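Local structure of alanine racemase (3E6E) at residues 306-311 with 315-320; 346-351 with 356-361. The protein belongs to the alanine racemase family, pairs a TIM-barrel domain with a beta-rich C-terminal domain, and binds the ligand DCS as a two-chain assembly. The protein carries 1 engineered substitution. One frame throughout, in Å; residues are numbered along the deposited sequence.

How the contacts relate
Both contacts belong to the C-terminal domain of the alanine racemase family and both are buried, but they join different elements. Contact 1 is a beta hairpin, strand 304-309 with strand 317-321. Contact 2 sets helix 344-351 against helix 355-361. Their centres are about 18 Å apart and their nearest atoms about 7 Å, so they do not touch. Contact 1 lies about 28 Å from the centre of the chain, contact 2 about 12 Å. Backbone hydrogen bonds and a water hold contact 1, together with apolar packing of Ile-308, Ile-319 and Cys-306. Contact 2 meets through apolar side chains, with no hydrogen bond between the segments. Each touches the second subunit, and each supplies one residue to a DCS pocket: Asp-315 and Tyr-356.

Contact 1: residues 306-311 with 315-320; sequences CEIVGR and DQCMIR
One water is gripped by three backbone atoms at the turn end of the hairpin. It accepts from Met-318 N at 2.8 Å and is also hydrogen-bonded to Val-309 O and Arg-311 O. It thus stands between Val-309 O and Met-318 N, where no direct bond forms. The direct link here is Val-309 N to Met-318 O, 2.9 Å. Further along, Arg-320 N reaches Glu-307 O at 2.9 Å. Together these bonds make an antiparallel beta hairpin in the mixed sheet, flanked by strands 298-301 and 277-282. Ile-308 and Ile-319 form its non-hydrogen-bonded pair. Ile-308 CG1 packs on Ile-319 CG2 at 3.8 Å. Ile-319 has CG1 between its backbone N and carbonyl carbon (chi1 65°), and its CD1 meets Cys-306 CB at 4.0 Å. On the other face Arg-320 crosses Val-309 at about a right angle, with NH1 3.6 Å from Val-309 CG1. That NH1 is hydrogen-bonded to Tyr-271. Just before strand 317-321, Asp-315 touches a bound DCS and forms salt bridges with Arg-365 and with Lys-40 of the second subunit.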
ATOM      1  N   CYS A 306      -4.212  21.822 -10.367  1.00 21.37           N
ATOM      2  CA  CYS A 306      -2.926  21.587 -11.015  1.00 21.51           C
ATOM      3  C   CYS A 306      -2.847  20.158 -11.534  1.00 22.11           C
ATOM      4  O   CYS A 306      -2.965  19.197 -10.773  1.00 21.61           O
ATOM      5  CB  CYS A 306      -1.771  21.830 -10.042  1.00 22.70           C
ATOM      6  SG  CYS A 306      -1.698  23.514  -9.399  1.00 24.39           S
ATOM      7  N   GLU A 307      -2.624  20.031 -12.836  1.00 22.53           N
ATOM      8  CA  GLU A 307      -2.554  18.733 -13.476  1.00 22.15           C
ATOM      9  C   GLU A 307      -1.237  18.012 -13.260  1.00 22.04           C
ATOM     10  O   GLU A 307      -0.164  18.604 -13.364  1.00 23.31           O
ATOM     11  CB  GLU A 307      -2.801  18.885 -14.971  1.00 21.42           C
ATOM     12  CG  GLU A 307      -2.744  17.582 -15.731  1.00 23.12           C
ATOM     13  CD  GLU A 307      -2.843  17.784 -17.227  1.00 24.27           C
ATOM     14  OE1 GLU A 307      -3.704  18.573 -17.672  1.00 25.13           O
ATOM     15  OE2 GLU A 307      -2.062  17.148 -17.960  1.00 25.49           O
ATOM     16  N   ILE A 308      -1.326  16.725 -12.951  1.00 19.98           N
ATOM     17  CA  ILE A 308      -0.138  15.917 -12.768  1.00 18.55           C
ATOM     18  C   ILE A 308       0.369  15.586 -14.170  1.00 17.53           C
ATOM     19  O   ILE A 308      -0.331  14.968 -14.967  1.00 15.32           O
ATOM     20  CB  ILE A 308      -0.471  14.634 -11.982  1.00 18.16           C
ATOM     21  CG1 ILE A 308      -0.767  15.010 -10.524  1.00 19.05           C
ATOM     22  CG2 ILE A 308       0.673  13.634 -12.079  1.00 16.55           C
ATOM     23  CD1 ILE A 308      -1.039  13.834  -9.586  1.00 18.16           C
ATOM     24  N   VAL A 309       1.580  16.028 -14.485  1.00 17.21           N
ATOM     25  CA  VAL A 309       2.129  15.775 -15.808  1.00 16.30           C
ATOM     26  C   VAL A 309       3.311  14.838 -15.713  1.00 17.64           C
ATOM     27  O   VAL A 309       4.016  14.814 -14.708  1.00 19.99           O
ATOM     28  CB  VAL A 309       2.530  17.098 -16.511  1.00 15.33           C
ATOM     29  CG1 VAL A 309       1.297  17.989 -16.650  1.00 10.82           C
ATOM     30  CG2 VAL A 309       3.642  17.811 -15.732  1.00 12.15           C
ATOM     31  N   GLY A 310       3.528  14.054 -16.757  1.00 18.26           N
ATOM     32  CA  GLY A 310       4.613  13.095 -16.719  1.00 19.55           C
ATOM     33  C   GLY A 310       4.217  11.914 -15.845  1.00 20.10           C
ATOM     34  O   GLY A 310       3.159  11.914 -15.208  1.00 18.54           O
ATOM     35  N   ARG A 311       5.057  10.891 -15.811  1.00 21.47           N
ATOM     36  CA  ARG A 311       4.755   9.732 -14.992  1.00 21.20           C
ATOM     37  C   ARG A 311       4.952  10.028 -13.521  1.00 20.78           C
ATOM     38  O   ARG A 311       5.810  10.829 -13.138  1.00 20.56           O
ATOM     39  CB  ARG A 311       5.626   8.546 -15.388  1.00 20.80           C
ATOM     40  CG  ARG A 311       5.185   7.881 -16.680  1.00 24.88           C
ATOM     41  CD  ARG A 311       4.008   6.932 -16.449  1.00 26.98           C
ATOM     42  NE  ARG A 311       3.746   6.106 -17.625  1.00 28.31           N
ATOM     43  CZ  ARG A 311       3.079   6.507 -18.705  1.00 27.88           C
ATOM     44  NH1 ARG A 311       2.579   7.735 -18.773  1.00 27.67           N
ATOM     45  NH2 ARG A 311       2.937   5.676 -19.732  1.00 27.54           N
ATOM     46  N   ASP A 315       8.733   7.966  -5.600  1.00 22.59           N
ATOM     47  CA  ASP A 315       8.719   8.947  -4.512  1.00 22.73           C
ATOM     48  C   ASP A 315       8.245  10.375  -4.743  1.00 21.29           C
ATOM     49  O   ASP A 315       8.212  11.166  -3.802  1.00 20.86           O
ATOM     50  CB  ASP A 315      10.092   8.984  -3.859  1.00 25.14           C
ATOM     51  CG  ASP A 315      10.299   7.828  -2.929  1.00 28.82           C
ATOM     52  OD1 ASP A 315       9.581   7.797  -1.914  1.00 31.07           O
ATOM     53  OD2 ASP A 315      11.155   6.956  -3.205  1.00 30.18           O
ATOM     54  N   GLN A 316       7.882  10.722  -5.969  1.00 21.34           N
ATOM     55  CA  GLN A 316       7.388  12.070  -6.230  1.00 21.23           C
ATOM     56  C   GLN A 316       6.720  12.184  -7.584  1.00 20.80           C
ATOM     57  O   GLN A 316       6.733  11.244  -8.387  1.00 21.54           O
ATOM     58  CB  GLN A 316       8.518  13.091  -6.149  1.00 22.81           C
ATOM     59  CG  GLN A 316       9.658  12.827  -7.100  1.00 24.29           C
ATOM     60  CD  GLN A 316      10.843  12.201  -6.405  1.00 26.13           C
ATOM     61  OE1 GLN A 316      10.781  11.065  -5.949  1.00 27.76           O
ATOM     62  NE2 GLN A 316      11.934  12.951  -6.316  1.00 27.10           N
ATOM     63  N   CYS A 317       6.114  13.337  -7.827  1.00 19.17           N
ATOM     64  CA  CYS A 317       5.459  13.578  -9.097  1.00 19.22           C
ATOM     65  C   CYS A 317       5.445  15.064  -9.406  1.00 19.34           C
ATOM     66  O   CYS A 317       5.445  15.907  -8.503  1.00 19.40           O
ATOM     67  CB  CYS A 317       4.037  12.993  -9.095  1.00 19.50           C
ATOM     68  SG  CYS A 317       2.884  13.622  -7.865  1.00 21.47           S
ATOM     69  N   MET A 318       5.463  15.394 -10.687  1.00 20.70           N
ATOM     70  CA  MET A 318       5.466  16.794 -11.077  1.00 22.89           C
ATOM     71  C   MET A 318       4.128  17.253 -11.634  1.00 23.72           C
ATOM     72  O   MET A 318       3.461  16.532 -12.386  1.00 23.81           O
ATOM     73  CB  MET A 318       6.572  17.080 -12.093  1.00 21.57           C
ATOM     74  CG  MET A 318       7.279  15.866 -12.635  1.00 24.10           C
ATOM     75  SD  MET A 318       8.354  15.072 -11.437  1.00 21.41           S
ATOM     76  CE  MET A 318       7.656  13.449 -11.421  1.00 26.29           C
ATOM     77  N   ILE A 319       3.758  18.471 -11.254  1.00 24.50           N
ATOM     78  CA  ILE A 319       2.504  19.079 -11.658  1.00 26.87           C
ATOM     79  C   ILE A 319       2.712  20.401 -12.387  1.00 28.50           C
ATOM     80  O   ILE A 319       3.736  21.070 -12.228  1.00 28.58           O
ATOM     81  CB  ILE A 319       1.602  19.344 -10.429  1.00 28.18           C
ATOM     82  CG1 ILE A 319       2.259  20.385  -9.517  1.00 27.19           C
ATOM     83  CG2 ILE A 319       1.368  18.041  -9.663  1.00 27.79           C
ATOM     84  CD1 ILE A 319       1.531  20.597  -8.216  1.00 30.59           C
ATOM     85  N   ARG A 320       1.710  20.773 -13.176  1.00 31.47           N
ATOM     86  CA  ARG A 320       1.730  21.999 -13.958  1.00 32.69           C
ATOM     87  C   ARG A 320       1.059  23.124 -13.195  1.00 32.55           C
ATOM     88  O   ARG A 320      -0.163  23.161 -13.060  1.00 32.68           O
ATOM     89  CB  ARG A 320       1.023  21.759 -15.295  1.00 34.44           C
ATOM     90  CG  ARG A 320       0.419  22.982 -15.955  1.00 38.02           C
ATOM     91  CD  ARG A 320      -0.990  22.630 -16.421  1.00 41.15           C
ATOM     92  NE  ARG A 320      -1.121  22.498 -17.869  1.00 41.77           N
ATOM     93  CZ  ARG A 320      -0.267  21.857 -18.657  1.00 43.03           C
ATOM     94  NH1 ARG A 320       0.807  21.275 -18.148  1.00 43.78           N
ATOM     95  NH2 ARG A 320      -0.491  21.798 -19.965  1.00 43.89           N
TER
HETATM   96  O   HOH W   1       4.490  13.547 -12.512  1.00 20.14           O

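Contact 2: residues 346-351 with 356-361; sequences MVAEKL and YEVACT. With DCS (D-[3-hydroxy-2-methyl-5-phosphonooxymethyl-pyridin-4-ylmethyl]-N,O-cycloserylamide), chain D.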
ATOM      1  N   MET A 346     -13.366  10.735  -6.260  1.00 16.57           N
ATOM      2  CA  MET A 346     -12.723  11.246  -7.463  1.00 14.23           C
ATOM      3  C   MET A 346     -11.442  10.462  -7.697  1.00 15.45           C
ATOM      4  O   MET A 346     -11.161  10.025  -8.822  1.00 15.03           O
ATOM      5  CB  MET A 346     -12.428  12.724  -7.295  1.00 12.87           C
ATOM      6  CG  MET A 346     -13.656  13.587  -7.447  1.00 13.98           C
ATOM      7  SD  MET A 346     -13.445  15.200  -6.691  1.00 17.15           S
ATOM      8  CE  MET A 346     -12.367  15.998  -7.921  1.00 16.08           C
ATOM      9  N   VAL A 347     -10.679  10.256  -6.626  1.00 14.35           N
ATOM     10  CA  VAL A 347      -9.444   9.497  -6.727  1.00 14.91           C
ATOM     11  C   VAL A 347      -9.746   8.070  -7.178  1.00 16.68           C
ATOM     12  O   VAL A 347      -9.032   7.500  -8.013  1.00 18.00           O
ATOM     13  CB  VAL A 347      -8.717   9.433  -5.381  1.00 14.56           C
ATOM     14  CG1 VAL A 347      -7.494   8.535  -5.499  1.00 12.84           C
ATOM     15  CG2 VAL A 347      -8.317  10.832  -4.944  1.00 13.41           C
ATOM     16  N   ALA A 348     -10.804   7.494  -6.613  1.00 16.97           N
ATOM     17  CA  ALA A 348     -11.205   6.128  -6.943  1.00 16.31           C
ATOM     18  C   ALA A 348     -11.629   6.039  -8.397  1.00 16.50           C
ATOM     19  O   ALA A 348     -11.241   5.119  -9.115  1.00 15.47           O
ATOM     20  CB  ALA A 348     -12.358   5.689  -6.036  1.00 16.61           C
ATOM     21  N   GLU A 349     -12.434   7.001  -8.831  1.00 17.29           N
ATOM     22  CA  GLU A 349     -12.903   7.000 -10.203  1.00 20.60           C
ATOM     23  C   GLU A 349     -11.768   7.143 -11.203  1.00 20.98           C
ATOM     24  O   GLU A 349     -11.772   6.478 -12.233  1.00 23.46           O
ATOM     25  CB  GLU A 349     -13.952   8.091 -10.408  1.00 21.38           C
ATOM     26  CG  GLU A 349     -15.258   7.728  -9.740  1.00 25.26           C
ATOM     27  CD  GLU A 349     -16.324   8.775  -9.904  1.00 29.14           C
ATOM     28  OE1 GLU A 349     -17.432   8.546  -9.379  1.00 33.29           O
ATOM     29  OE2 GLU A 349     -16.073   9.822 -10.542  1.00 31.36           O
ATOM     30  N   LYS A 350     -10.788   7.987 -10.899  1.00 21.51           N
ATOM     31  CA  LYS A 350      -9.652   8.176 -11.792  1.00 20.60           C
ATOM     32  C   LYS A 350      -8.821   6.907 -11.813  1.00 19.89           C
ATOM     33  O   LYS A 350      -8.171   6.594 -12.805  1.00 19.59           O
ATOM     34  CB  LYS A 350      -8.786   9.337 -11.310  1.00 22.64           C
ATOM     35  CG  LYS A 350      -7.414   9.411 -11.967  1.00 23.65           C
ATOM     36  CD  LYS A 350      -7.489   9.831 -13.431  1.00 23.32           C
ATOM     37  CE  LYS A 350      -6.128   9.676 -14.110  1.00 22.88           C
ATOM     38  NZ  LYS A 350      -6.063  10.423 -15.393  1.00 22.94           N
ATOM     39  N   LEU A 351      -8.849   6.183 -10.701  1.00 19.28           N
ATOM     40  CA  LEU A 351      -8.105   4.937 -10.560  1.00 20.14           C
ATOM     41  C   LEU A 351      -8.928   3.740 -11.065  1.00 21.32           C
ATOM     42  O   LEU A 351      -8.417   2.632 -11.199  1.00 20.54           O
ATOM     43  CB  LEU A 351      -7.714   4.755  -9.087  1.00 19.56           C
ATOM     44  CG  LEU A 351      -6.225   4.800  -8.717  1.00 18.87           C
ATOM     45  CD1 LEU A 351      -5.443   5.675  -9.693  1.00 18.06           C
ATOM     46  CD2 LEU A 351      -6.083   5.317  -7.308  1.00 16.16           C
ATOM     47  N   TYR A 356     -12.681   2.383  -1.250  1.00 18.67           N
ATOM     48  CA  TYR A 356     -12.287   1.405  -0.232  1.00 19.68           C
ATOM     49  C   TYR A 356     -10.799   1.080  -0.386  1.00 20.91           C
ATOM     50  O   TYR A 356     -10.067   0.949   0.607  1.00 20.62           O
ATOM     51  CB  TYR A 356     -13.036   0.078  -0.396  1.00 19.11           C
ATOM     52  CG  TYR A 356     -14.425  -0.007   0.199  1.00 18.50           C
ATOM     53  CD1 TYR A 356     -15.519   0.583  -0.436  1.00 18.01           C
ATOM     54  CD2 TYR A 356     -14.664  -0.769   1.344  1.00 16.67           C
ATOM     55  CE1 TYR A 356     -16.823   0.405   0.050  1.00 16.42           C
ATOM     56  CE2 TYR A 356     -15.954  -0.954   1.830  1.00 15.13           C
ATOM     57  CZ  TYR A 356     -17.028  -0.368   1.178  1.00 15.44           C
ATOM     58  OH  TYR A 356     -18.309  -0.575   1.638  1.00 14.48           O
ATOM     59  N   GLU A 357     -10.378   0.933  -1.646  1.00 20.39           N
ATOM     60  CA  GLU A 357      -9.000   0.575  -1.997  1.00 19.68           C
ATOM     61  C   GLU A 357      -7.993   1.718  -1.977  1.00 19.20           C
ATOM     62  O   GLU A 357      -6.808   1.503  -1.726  1.00 18.90           O
ATOM     63  CB  GLU A 357      -8.977  -0.079  -3.385  1.00 19.44           C
ATOM     64  CG  GLU A 357      -7.606  -0.579  -3.844  1.00 20.01           C
ATOM     65  CD  GLU A 357      -7.670  -1.267  -5.197  1.00 21.56           C
ATOM     66  OE1 GLU A 357      -7.998  -0.587  -6.190  1.00 22.52           O
ATOM     67  OE2 GLU A 357      -7.411  -2.487  -5.268  1.00 19.82           O
ATOM     68  N   VAL A 358      -8.442   2.926  -2.271  1.00 17.98           N
ATOM     69  CA  VAL A 358      -7.512   4.039  -2.268  1.00 19.25           C
ATOM     70  C   VAL A 358      -7.063   4.231  -0.833  1.00 19.47           C
ATOM     71  O   VAL A 358      -5.878   4.387  -0.552  1.00 19.96           O
ATOM     72  CB  VAL A 358      -8.180   5.333  -2.793  1.00 20.20           C
ATOM     73  CG1 VAL A 358      -7.212   6.524  -2.664  1.00 19.29           C
ATOM     74  CG2 VAL A 358      -8.606   5.137  -4.249  1.00 18.53           C
ATOM     75  N   ALA A 359      -8.033   4.171   0.074  1.00 20.27           N
ATOM     76  CA  ALA A 359      -7.796   4.341   1.498  1.00 19.71           C
ATOM     77  C   ALA A 359      -6.859   3.289   2.082  1.00 18.85           C
ATOM     78  O   ALA A 359      -5.942   3.626   2.839  1.00 18.93           O
ATOM     79  CB  ALA A 359      -9.120   4.330   2.236  1.00 21.17           C
ATOM     80  N   CYS A 360      -7.075   2.025   1.739  1.00 17.21           N
ATOM     81  CA  CYS A 360      -6.219   0.964   2.268  1.00 19.18           C
ATOM     82  C   CYS A 360      -4.867   0.906   1.565  1.00 19.77           C
ATOM     83  O   CYS A 360      -3.954   0.210   2.018  1.00 20.10           O
ATOM     84  CB  CYS A 360      -6.895  -0.405   2.125  1.00 19.92           C
ATOM     85  SG  CYS A 360      -8.535  -0.532   2.864  1.00 26.01           S
ATOM     86  N   THR A 361      -4.731   1.618   0.453  1.00 19.99           N
ATOM     87  CA  THR A 361      -3.471   1.567  -0.266  1.00 20.24           C
ATOM     88  C   THR A 361      -2.471   2.581   0.264  1.00 21.45           C
ATOM     89  O   THR A 361      -1.268   2.344   0.188  1.00 21.59           O
ATOM     90  CB  THR A 361      -3.674   1.733  -1.798  1.00 20.19           C
ATOM     91  OG1 THR A 361      -4.402   0.603  -2.309  1.00 18.03           O
ATOM     92  CG2 THR A 361      -2.332   1.788  -2.506  1.00 16.28           C
TER
HETATM   93  N1  DCS D 372     -19.122  -7.229   7.722  1.00 29.63           N
HETATM   94  C2  DCS D 372     -18.237  -8.143   7.062  1.00 29.64           C
HETATM   95  C2A DCS D 372     -18.375  -9.642   7.252  1.00 31.69           C
HETATM   96  C3  DCS D 372     -17.250  -7.600   6.233  1.00 29.97           C
HETATM   97  O3  DCS D 372     -16.373  -8.392   5.576  1.00 30.58           O
HETATM   98  C4  DCS D 372     -17.171  -6.155   6.089  1.00 30.89           C
HETATM   99  C4A DCS D 372     -16.110  -5.554   5.188  1.00 34.27           C
HETATM  100  C5  DCS D 372     -18.128  -5.312   6.809  1.00 28.15           C
HETATM  101  C6  DCS D 372     -19.068  -5.869   7.602  1.00 28.49           C
HETATM  102  C5A DCS D 372     -18.131  -3.806   6.719  1.00 26.89           C
HETATM  103  O4P DCS D 372     -18.500  -3.430   5.389  1.00 27.14           O
HETATM  104  P   DCS D 372     -18.629  -1.935   4.856  1.00 25.04           P
HETATM  105  O1P DCS D 372     -19.668  -1.302   5.646  1.00 26.02           O
HETATM  106  O2P DCS D 372     -17.339  -1.268   5.004  1.00 24.66           O
HETATM  107  O3P DCS D 372     -19.025  -2.002   3.454  1.00 25.99           O
HETATM  108  N   DCS D 372     -16.255  -6.088   3.775  1.00 37.03           N
HETATM  109  CA  DCS D 372     -15.384  -5.676   2.756  1.00 37.37           C
HETATM  110  C   DCS D 372     -14.315  -6.451   2.217  1.00 38.21           C
HETATM  111  O   DCS D 372     -13.945  -7.699   2.628  1.00 39.09           O
HETATM  112  ND  DCS D 372     -13.745  -5.765   1.257  1.00 37.84           N
HETATM  113  OG  DCS D 372     -14.395  -4.553   1.138  1.00 37.75           O
HETATM  114  CB  DCS D 372     -15.387  -4.505   2.052  1.00 38.26           C
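Val-358 carries the packing of helix 355-361 on helix 344-351. Its CG1 meets Val-347 CG1 at 3.5 Å. Its CG2 lies 4.0 Å from Leu-351 CD2 and also touches Ala-348. Both valines hold CG1 anti to the backbone N (chi1 175° in each), and the two side chains cross at a slant. No hydrogen bond joins the segments. The two helices are consecutive, joined by a short connection, with an angle of 101° between the short segments and an axis approach of 9.2 Å.

Tyr-356, near the start of helix 355-361, leaves it away from 346-351. From its CB the chain runs to CG, which lies beside the backbone N, and the ring then extends to the bound DCS. CD2 of Tyr-356 is 3.8 Å from DCS OG. CE2 follows, 3.5 Å from DCS O2P and also close to DCS CB. CZ is 3.4 Å from DCS O3P, and OH donates a hydrogen bond to the same oxygen. This bond is modelled very short, and its exact length is doubtful. O3P lies at the edge of the ring, in its plane. Arg-139, Arg-222, Ser-207, Val-225 and Tyr-44 also bond DCS, as does Tyr-267 of the second subunit.

Within the second helix, Thr-361 OG1 bonds back to Glu-357 O at 2.6 Å. Glu-357 OE2 accepts from Arg-292 N of the second subunit. Helix 355-361 therefore has three kinds of neighbour: the apolar side of helix 344-351, the second subunit, and the DCS phosphate. The apolar contact supplies no directional bond between the helices, while the Tyr-356 hydroxyl donates to a phosphate oxygen that probably carries negative charge, which would strengthen that bond.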